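Local coordinates for protein shikimate kinase (Aquifex aeolicus, PDB 2PT5) that probably catalyses the ATP-dependent phosphorylation of the 3-hydroxyl group of shikimate, a step on the pathway to chorismate, at residues A[4-9]-A[88-93]; A[95-100]-A[142-147]. One frame throughout, in Å; residues are numbered along the deposited sequence.

Contact 1 (A[4-9]-A[88-93])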
ATOM      1  N   TYR A   4      -0.313   7.481  -4.903  1.00 29.21           N
ATOM      2  CA  TYR A   4      -0.438   6.526  -3.811  1.00 33.34           C
ATOM      3  C   TYR A   4      -0.567   5.098  -4.303  1.00 31.45           C
ATOM      4  O   TYR A   4      -1.363   4.813  -5.197  1.00 32.19           O
ATOM      5  CB  TYR A   4      -1.647   6.873  -2.940  1.00 36.64           C
ATOM      6  CG  TYR A   4      -1.607   8.274  -2.376  1.00 33.30           C
ATOM      7  CD1 TYR A   4      -2.184   9.341  -3.063  1.00 31.81           C
ATOM      8  CD2 TYR A   4      -0.984   8.534  -1.153  1.00 33.50           C
ATOM      9  CE1 TYR A   4      -2.144  10.642  -2.542  1.00 34.88           C
ATOM     10  CE2 TYR A   4      -0.934   9.829  -0.624  1.00 34.78           C
ATOM     11  CZ  TYR A   4      -1.520  10.880  -1.323  1.00 35.17           C
ATOM     12  OH  TYR A   4      -1.483  12.163  -0.801  1.00 35.99           O
ATOM     13  N   LEU A   5       0.216   4.198  -3.714  1.00 29.02           N
ATOM     14  CA  LEU A   5       0.156   2.792  -4.097  1.00 30.33           C
ATOM     15  C   LEU A   5      -0.563   2.028  -2.993  1.00 31.47           C
ATOM     16  O   LEU A   5      -0.207   2.138  -1.829  1.00 33.79           O
ATOM     17  CB  LEU A   5       1.562   2.222  -4.295  1.00 30.11           C
ATOM     18  CG  LEU A   5       2.464   2.914  -5.323  1.00 31.68           C
ATOM     19  CD1 LEU A   5       3.743   2.106  -5.471  1.00 27.67           C
ATOM     20  CD2 LEU A   5       1.752   3.051  -6.662  1.00 26.96           C
ATOM     21  N   ILE A   6      -1.581   1.258  -3.363  1.00 30.87           N
ATOM     22  CA  ILE A   6      -2.336   0.499  -2.379  1.00 33.19           C
ATOM     23  C   ILE A   6      -2.472  -0.949  -2.817  1.00 32.07           C
ATOM     24  O   ILE A   6      -2.347  -1.265  -4.002  1.00 26.56           O
ATOM     25  CB  ILE A   6      -3.743   1.120  -2.160  1.00 32.29           C
ATOM     26  CG1 ILE A   6      -4.633   0.879  -3.383  1.00 32.61           C
ATOM     27  CG2 ILE A   6      -3.613   2.616  -1.936  1.00 33.06           C
ATOM     28  CD1 ILE A   6      -6.007   1.551  -3.292  1.00 35.36           C
ATOM     29  N   GLY A   7      -2.721  -1.829  -1.855  1.00 31.44           N
ATOM     30  CA  GLY A   7      -2.870  -3.239  -2.159  1.00 30.36           C
ATOM     31  C   GLY A   7      -2.318  -4.069  -1.018  1.00 36.51           C
ATOM     32  O   GLY A   7      -1.890  -3.520   0.007  1.00 32.58           O
ATOM     33  N   PHE A   8      -2.306  -5.387  -1.188  1.00 30.26           N
ATOM     34  CA  PHE A   8      -1.801  -6.255  -0.136  1.00 34.52           C
ATOM     35  C   PHE A   8      -0.281  -6.145   0.013  1.00 37.07           C
ATOM     36  O   PHE A   8       0.436  -5.751  -0.915  1.00 29.20           O
ATOM     37  CB  PHE A   8      -2.225  -7.716  -0.384  1.00 27.16           C
ATOM     38  CG  PHE A   8      -3.718  -7.913  -0.415  1.00 32.37           C
ATOM     39  CD1 PHE A   8      -4.408  -7.969  -1.629  1.00 34.53           C
ATOM     40  CD2 PHE A   8      -4.447  -7.990   0.770  1.00 30.43           C
ATOM     41  CE1 PHE A   8      -5.805  -8.097  -1.666  1.00 30.84           C
ATOM     42  CE2 PHE A   8      -5.841  -8.119   0.746  1.00 33.95           C
ATOM     43  CZ  PHE A   8      -6.521  -8.172  -0.479  1.00 26.50           C
HETATM   44  N   MSE A   9       0.186  -6.492   1.206  1.00 43.16           N
HETATM   45  CA  MSE A   9       1.598  -6.444   1.565  1.00 49.08           C
HETATM   46  C   MSE A   9       2.543  -7.097   0.557  1.00 46.09           C
HETATM   47  O   MSE A   9       3.648  -6.610   0.319  1.00 45.32           O
HETATM   48  CB  MSE A   9       1.783  -7.102   2.934  1.00 60.80           C
HETATM   49  CG  MSE A   9       3.211  -7.496   3.268  1.00 77.85           C
HETATM   50 SE   MSE A   9       3.269  -9.307   3.977  1.00100.68          SE
HETATM   51  CE  MSE A   9       3.889 -10.237   2.398  1.00 93.33           C
ATOM     52  N   ASN A  88     -10.097   8.143   0.688  1.00 42.22           N
ATOM     53  CA  ASN A  88     -10.734   9.350   0.170  1.00 41.32           C
ATOM     54  C   ASN A  88      -9.802  10.539   0.343  1.00 39.80           C
ATOM     55  O   ASN A  88      -9.779  11.444  -0.491  1.00 40.74           O
ATOM     56  CB  ASN A  88     -12.068   9.602   0.867  1.00 46.86           C
ATOM     57  CG  ASN A  88     -13.173   8.735   0.309  1.00 52.33           C
ATOM     58  OD1 ASN A  88     -13.381   8.687  -0.906  1.00 56.92           O
ATOM     59  ND2 ASN A  88     -13.893   8.045   1.187  1.00 52.38           N
ATOM     60  N   PHE A  89      -9.025  10.533   1.422  1.00 39.99           N
ATOM     61  CA  PHE A  89      -8.057  11.601   1.644  1.00 37.25           C
ATOM     62  C   PHE A  89      -7.055  11.542   0.485  1.00 37.85           C
ATOM     63  O   PHE A  89      -6.743  12.555  -0.136  1.00 40.13           O
ATOM     64  CB  PHE A  89      -7.313  11.393   2.965  1.00 40.11           C
ATOM     65  CG  PHE A  89      -6.162  12.347   3.172  1.00 44.97           C
ATOM     66  CD1 PHE A  89      -6.358  13.577   3.794  1.00 45.02           C
ATOM     67  CD2 PHE A  89      -4.884  12.018   2.732  1.00 43.90           C
ATOM     68  CE1 PHE A  89      -5.297  14.464   3.978  1.00 47.10           C
ATOM     69  CE2 PHE A  89      -3.812  12.901   2.911  1.00 49.03           C
ATOM     70  CZ  PHE A  89      -4.021  14.126   3.535  1.00 45.64           C
HETATM   71  N   MSE A  90      -6.564  10.342   0.184  1.00 37.60           N
HETATM   72  CA  MSE A  90      -5.589  10.168  -0.888  1.00 35.83           C
HETATM   73  C   MSE A  90      -6.056  10.714  -2.233  1.00 39.60           C
HETATM   74  O   MSE A  90      -5.290  11.369  -2.934  1.00 39.58           O
HETATM   75  CB  MSE A  90      -5.215   8.691  -1.026  1.00 35.90           C
HETATM   76  CG  MSE A  90      -4.250   8.200   0.053  1.00 37.06           C
HETATM   77 SE   MSE A  90      -3.885   6.313  -0.132  1.00 48.09          SE
HETATM   78  CE  MSE A  90      -4.588   5.673   1.571  1.00 32.34           C
ATOM     79  N   LYS A  91      -7.311  10.443  -2.587  1.00 40.82           N
ATOM     80  CA  LYS A  91      -7.869  10.916  -3.845  1.00 42.20           C
ATOM     81  C   LYS A  91      -7.938  12.443  -3.915  1.00 44.43           C
ATOM     82  O   LYS A  91      -7.855  13.025  -5.000  1.00 45.83           O
ATOM     83  CB  LYS A  91      -9.260  10.322  -4.059  1.00 42.19           C
ATOM     84  CG  LYS A  91      -9.267   8.807  -4.179  1.00 39.83           C
ATOM     85  CD  LYS A  91     -10.638   8.279  -4.560  1.00 43.81           C
ATOM     86  CE  LYS A  91     -10.597   6.785  -4.841  1.00 36.12           C
ATOM     87  NZ  LYS A  91     -11.899   6.297  -5.351  1.00 42.49           N
ATOM     88  N   SER A  92      -8.080  13.092  -2.764  1.00 41.71           N
ATOM     89  CA  SER A  92      -8.152  14.549  -2.739  1.00 49.88           C
ATOM     90  C   SER A  92      -6.771  15.187  -2.841  1.00 49.74           C
ATOM     91  O   SER A  92      -6.651  16.409  -2.886  1.00 52.31           O
ATOM     92  CB  SER A  92      -8.832  15.037  -1.458  1.00 48.35           C
ATOM     93  OG  SER A  92      -8.045  14.757  -0.310  1.00 51.62           O
ATOM     94  N   ARG A  93      -5.735  14.355  -2.870  1.00 47.75           N
ATOM     95  CA  ARG A  93      -4.369  14.848  -2.962  1.00 43.54           C
ATOM     96  C   ARG A  93      -3.684  14.379  -4.248  1.00 43.57           C
ATOM     97  O   ARG A  93      -2.790  15.053  -4.759  1.00 42.88           O
ATOM     98  CB  ARG A  93      -3.566  14.400  -1.734  1.00 48.38           C
ATOM     99  CG  ARG A  93      -4.102  14.950  -0.418  1.00 51.49           C
ATOM    100  CD  ARG A  93      -4.037  16.473  -0.417  1.00 59.05           C
ATOM    101  NE  ARG A  93      -5.049  17.083   0.443  1.00 60.68           N
ATOM    102  CZ  ARG A  93      -4.827  17.528   1.676  1.00 56.32           C
ATOM    103  NH1 ARG A  93      -5.816  18.064   2.368  1.00 57.92           N
ATOM    104  NH2 ARG A  93      -3.616  17.452   2.212  1.00 57.89           N
TER

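Contact 2 (A[95-100]-A[142-147])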
ATOM      1  N   THR A  95      -3.304  10.722  -7.297  1.00 37.46           N
ATOM      2  CA  THR A  95      -3.757   9.513  -7.971  1.00 35.19           C
ATOM      3  C   THR A  95      -3.457   8.281  -7.127  1.00 35.72           C
ATOM      4  O   THR A  95      -2.325   8.087  -6.662  1.00 31.97           O
ATOM      5  CB  THR A  95      -3.067   9.364  -9.342  1.00 38.01           C
ATOM      6  OG1 THR A  95      -3.322  10.534 -10.124  1.00 41.81           O
ATOM      7  CG2 THR A  95      -3.591   8.137 -10.088  1.00 38.50           C
ATOM      8  N   THR A  96      -4.481   7.458  -6.923  1.00 29.46           N
ATOM      9  CA  THR A  96      -4.352   6.239  -6.145  1.00 30.04           C
ATOM     10  C   THR A  96      -4.217   5.102  -7.140  1.00 32.11           C
ATOM     11  O   THR A  96      -4.941   5.047  -8.134  1.00 31.31           O
ATOM     12  CB  THR A  96      -5.575   6.026  -5.216  1.00 33.63           C
ATOM     13  OG1 THR A  96      -6.792   6.156  -5.962  1.00 34.82           O
ATOM     14  CG2 THR A  96      -5.565   7.056  -4.096  1.00 33.10           C
ATOM     15  N   VAL A  97      -3.260   4.217  -6.885  1.00 31.39           N
ATOM     16  CA  VAL A  97      -2.982   3.095  -7.774  1.00 33.24           C
ATOM     17  C   VAL A  97      -3.047   1.766  -7.040  1.00 32.16           C
ATOM     18  O   VAL A  97      -2.290   1.526  -6.094  1.00 30.02           O
ATOM     19  CB  VAL A  97      -1.573   3.212  -8.410  1.00 27.77           C
ATOM     20  CG1 VAL A  97      -1.376   2.114  -9.434  1.00 33.54           C
ATOM     21  CG2 VAL A  97      -1.396   4.583  -9.051  1.00 32.54           C
ATOM     22  N   PHE A  98      -3.936   0.895  -7.501  1.00 27.86           N
ATOM     23  CA  PHE A  98      -4.097  -0.412  -6.888  1.00 32.55           C
ATOM     24  C   PHE A  98      -3.319  -1.454  -7.673  1.00 30.18           C
ATOM     25  O   PHE A  98      -3.601  -1.712  -8.841  1.00 30.83           O
ATOM     26  CB  PHE A  98      -5.595  -0.783  -6.818  1.00 32.18           C
ATOM     27  CG  PHE A  98      -5.871  -2.211  -6.379  1.00 30.33           C
ATOM     28  CD1 PHE A  98      -5.040  -2.865  -5.469  1.00 30.00           C
ATOM     29  CD2 PHE A  98      -6.997  -2.887  -6.859  1.00 34.95           C
ATOM     30  CE1 PHE A  98      -5.322  -4.165  -5.043  1.00 30.13           C
ATOM     31  CE2 PHE A  98      -7.293  -4.193  -6.438  1.00 30.46           C
ATOM     32  CZ  PHE A  98      -6.455  -4.832  -5.529  1.00 33.96           C
ATOM     33  N   ILE A  99      -2.310  -2.025  -7.029  1.00 31.30           N
ATOM     34  CA  ILE A  99      -1.505  -3.067  -7.648  1.00 31.29           C
ATOM     35  C   ILE A  99      -2.185  -4.355  -7.203  1.00 34.52           C
ATOM     36  O   ILE A  99      -1.997  -4.835  -6.080  1.00 25.96           O
ATOM     37  CB  ILE A  99      -0.060  -3.003  -7.153  1.00 30.01           C
ATOM     38  CG1 ILE A  99       0.538  -1.644  -7.534  1.00 32.06           C
ATOM     39  CG2 ILE A  99       0.740  -4.139  -7.755  1.00 24.75           C
ATOM     40  CD1 ILE A  99       1.908  -1.362  -6.913  1.00 37.73           C
ATOM     41  N   ASP A 100      -2.989  -4.891  -8.112  1.00 37.14           N
ATOM     42  CA  ASP A 100      -3.807  -6.076  -7.880  1.00 35.07           C
ATOM     43  C   ASP A 100      -3.179  -7.442  -8.145  1.00 34.00           C
ATOM     44  O   ASP A 100      -2.658  -7.689  -9.225  1.00 31.37           O
ATOM     45  CB  ASP A 100      -5.067  -5.945  -8.743  1.00 34.83           C
ATOM     46  CG  ASP A 100      -6.140  -6.949  -8.380  1.00 35.80           C
ATOM     47  OD1 ASP A 100      -6.947  -7.280  -9.271  1.00 42.06           O
ATOM     48  OD2 ASP A 100      -6.193  -7.387  -7.212  1.00 36.40           O
ATOM     49  N   ILE A 142      -6.553   4.093 -10.436  1.00 39.00           N
ATOM     50  CA  ILE A 142      -5.923   3.204 -11.408  1.00 40.60           C
ATOM     51  C   ILE A 142      -5.666   1.820 -10.817  1.00 39.41           C
ATOM     52  O   ILE A 142      -5.244   1.689  -9.665  1.00 37.44           O
ATOM     53  CB  ILE A 142      -4.572   3.786 -11.891  1.00 40.02           C
ATOM     54  CG1 ILE A 142      -4.764   5.230 -12.366  1.00 39.69           C
ATOM     55  CG2 ILE A 142      -4.015   2.943 -13.025  1.00 35.23           C
ATOM     56  CD1 ILE A 142      -3.456   5.943 -12.696  1.00 38.33           C
ATOM     57  N   LYS A 143      -5.917   0.792 -11.621  1.00 37.21           N
ATOM     58  CA  LYS A 143      -5.720  -0.590 -11.198  1.00 40.42           C
ATOM     59  C   LYS A 143      -4.831  -1.295 -12.213  1.00 38.11           C
ATOM     60  O   LYS A 143      -5.132  -1.301 -13.393  1.00 41.59           O
ATOM     61  CB  LYS A 143      -7.071  -1.310 -11.106  1.00 40.56           C
ATOM     62  CG  LYS A 143      -6.972  -2.809 -10.834  1.00 47.98           C
ATOM     63  CD  LYS A 143      -8.343  -3.486 -10.914  1.00 51.23           C
ATOM     64  CE  LYS A 143      -8.267  -4.969 -10.578  1.00 51.91           C
ATOM     65  NZ  LYS A 143      -7.391  -5.745 -11.508  1.00 59.59           N
ATOM     66  N   VAL A 144      -3.734  -1.885 -11.750  1.00 38.91           N
ATOM     67  CA  VAL A 144      -2.812  -2.587 -12.636  1.00 37.39           C
ATOM     68  C   VAL A 144      -2.537  -4.006 -12.138  1.00 38.66           C
ATOM     69  O   VAL A 144      -2.652  -4.285 -10.944  1.00 37.81           O
ATOM     70  CB  VAL A 144      -1.466  -1.824 -12.752  1.00 32.65           C
ATOM     71  CG1 VAL A 144      -1.705  -0.419 -13.291  1.00 32.84           C
ATOM     72  CG2 VAL A 144      -0.791  -1.754 -11.395  1.00 33.55           C
ATOM     73  N   LYS A 145      -2.168  -4.887 -13.065  1.00 41.04           N
ATOM     74  CA  LYS A 145      -1.866  -6.285 -12.770  1.00 45.54           C
ATOM     75  C   LYS A 145      -0.524  -6.375 -12.043  1.00 43.67           C
ATOM     76  O   LYS A 145       0.519  -6.098 -12.629  1.00 41.25           O
ATOM     77  CB  LYS A 145      -1.787  -7.070 -14.080  1.00 56.58           C
ATOM     78  CG  LYS A 145      -2.200  -8.525 -13.985  1.00 70.76           C
ATOM     79  CD  LYS A 145      -3.663  -8.697 -14.370  1.00 82.00           C
ATOM     80  CE  LYS A 145      -4.017 -10.168 -14.550  1.00 88.87           C
ATOM     81  NZ  LYS A 145      -3.179 -10.818 -15.599  1.00 91.63           N
ATOM     82  N   GLY A 146      -0.551  -6.771 -10.774  1.00 42.84           N
ATOM     83  CA  GLY A 146       0.676  -6.857 -10.001  1.00 43.40           C
ATOM     84  C   GLY A 146       1.315  -8.228  -9.935  1.00 44.71           C
ATOM     85  O   GLY A 146       2.239  -8.458  -9.152  1.00 42.42           O
ATOM     86  N   GLU A 147       0.812  -9.150 -10.748  1.00 47.26           N
ATOM     87  CA  GLU A 147       1.353 -10.497 -10.783  1.00 50.63           C
ATOM     88  C   GLU A 147       2.646 -10.468 -11.589  1.00 49.36           C
ATOM     89  O   GLU A 147       3.529 -11.300 -11.396  1.00 53.03           O
ATOM     90  CB  GLU A 147       0.338 -11.466 -11.413  1.00 50.28           C
ATOM     91  CG  GLU A 147       0.912 -12.845 -11.735  1.00 56.96           C
ATOM     92  CD  GLU A 147      -0.141 -13.937 -11.772  1.00 60.28           C
ATOM     93  OE1 GLU A 147      -1.303 -13.643 -12.136  1.00 61.89           O
ATOM     94  OE2 GLU A 147       0.198 -15.095 -11.449  1.00 57.35           O
TER

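Contact 1 (A[4-9]-A[88-93])
A Met-aromatic contact joins the central strand 2-6 to the last turn of helix 84-91, with Tyr-4 and Met-90 as its two halves. Met-90, present as selenomethionine, lays its side chain across one face of the Tyr-4 ring. Its CG sits 3.6 Å from the ring centroid of Tyr-4 and only 15° off the normal, a CH-pi contact over the face. The selenium lies further back, 3.6 Å from Tyr-4 CB and oblique to the ring. The extended second torsion of Met-90 (chi2 177°) carries SE along the tyrosine towards its root, where Ile-6 CG2 meets it at 4.1 Å. In the ring's outer half, Tyr-4 CE1 comes within 3.3 Å of the backbone O of Met-90, a carbonyl oxygen that accepts a hydrogen bond from Arg-93 N.

This is the common layering of a P-loop kinase, a helix packed on a parallel sheet, and strand 2-6 is the one that runs on into the P-loop, predicted to bind ATP; Gly-7 O accepts a bond from Lys-13 NZ. Leu-63 of helix 52-66 touches both Tyr-4 and Met-90, so a second helix shares this side of the sheet. Tyr-4 reaches on to Arg-93, its OH 3.2 Å from Arg-93 CB, which approaches the ring near its plane. The hydroxyl is hydrogen-bonded to Ser-67 OG. With an alanine here in place of the tyrosine, Met-90 would probably lose the ring face it lies on, Ser-67 OG would lose its hydroxyl partner, and a gap would open beside Met-90. The arginine's own chain bends at its second torsion (chi2 -62°), which sets the guanidinium with one face near Phe-89 CE1.

Contact 2 (A[95-100]-A[142-147])
Val-97, Phe-98, Ile-99 and Asp-100 pair in parallel with Ile-142, Lys-143, Val-144 and Lys-145 in turn, joining strand 95-100 to the strand at one border of the sheet. Five backbone bonds zip the two together, from Ile-142 N to Thr-96 O (3.0 Å) through to Gly-146 N to Asp-100 O (2.8 Å), the bond that carries the pairing past strand 142-145.

The tight side carries Val-97, Ile-99, Ile-142 and Val-144, and helix 150-162 covers the last two. Ile-142 CD1 presses on Thr-95 CG2 at 3.4 Å, closer than usual for two carbons. Because Gly-146 has no side chain, Ile-99 CG2 can approach its CA to 3.5 Å.

On the other side Phe-98 and Asp-100 are still buried, and the looser, solvent-facing part is confined to Lys-143 and Lys-145. Lys-143 runs beside Phe-98, with Lys-143 CG 4.0 Å from Phe-98 CD2. The lysine then bends at its last torsion (chi4 -61°) to bring Lys-143 NZ within 2.7 Å of Asp-100 OD1. That oxygen is met on its anti side and also forms a salt bridge with Arg-134, so two cations converge on one carboxylate, which would probably stabilise its ionised form.

How the contacts relate
The two contacts share one parallel sheet and lie with their centres about 10 Å apart. They follow in series along the chain: contact 1 closes with helix 84-91, and the strand 95-100 that comes next opens contact 2. Strands 2-6 and 95-100 are direct neighbours, with Tyr-4 O 2.6 Å from Val-97 N in a probable hydrogen bond, while Met-90 CB packs on Thr-96 CG2 at 3.5 Å. Contact 1 thus joins the sheet to a helix on one of its faces, whereas contact 2 adds the outermost strand, 142-145, next to strand 95-100. Together they illustrate how a P-loop kinase extends its sheet beyond the central strand, which leads into the predicted ATP-binding loop, and covers a face with a helix.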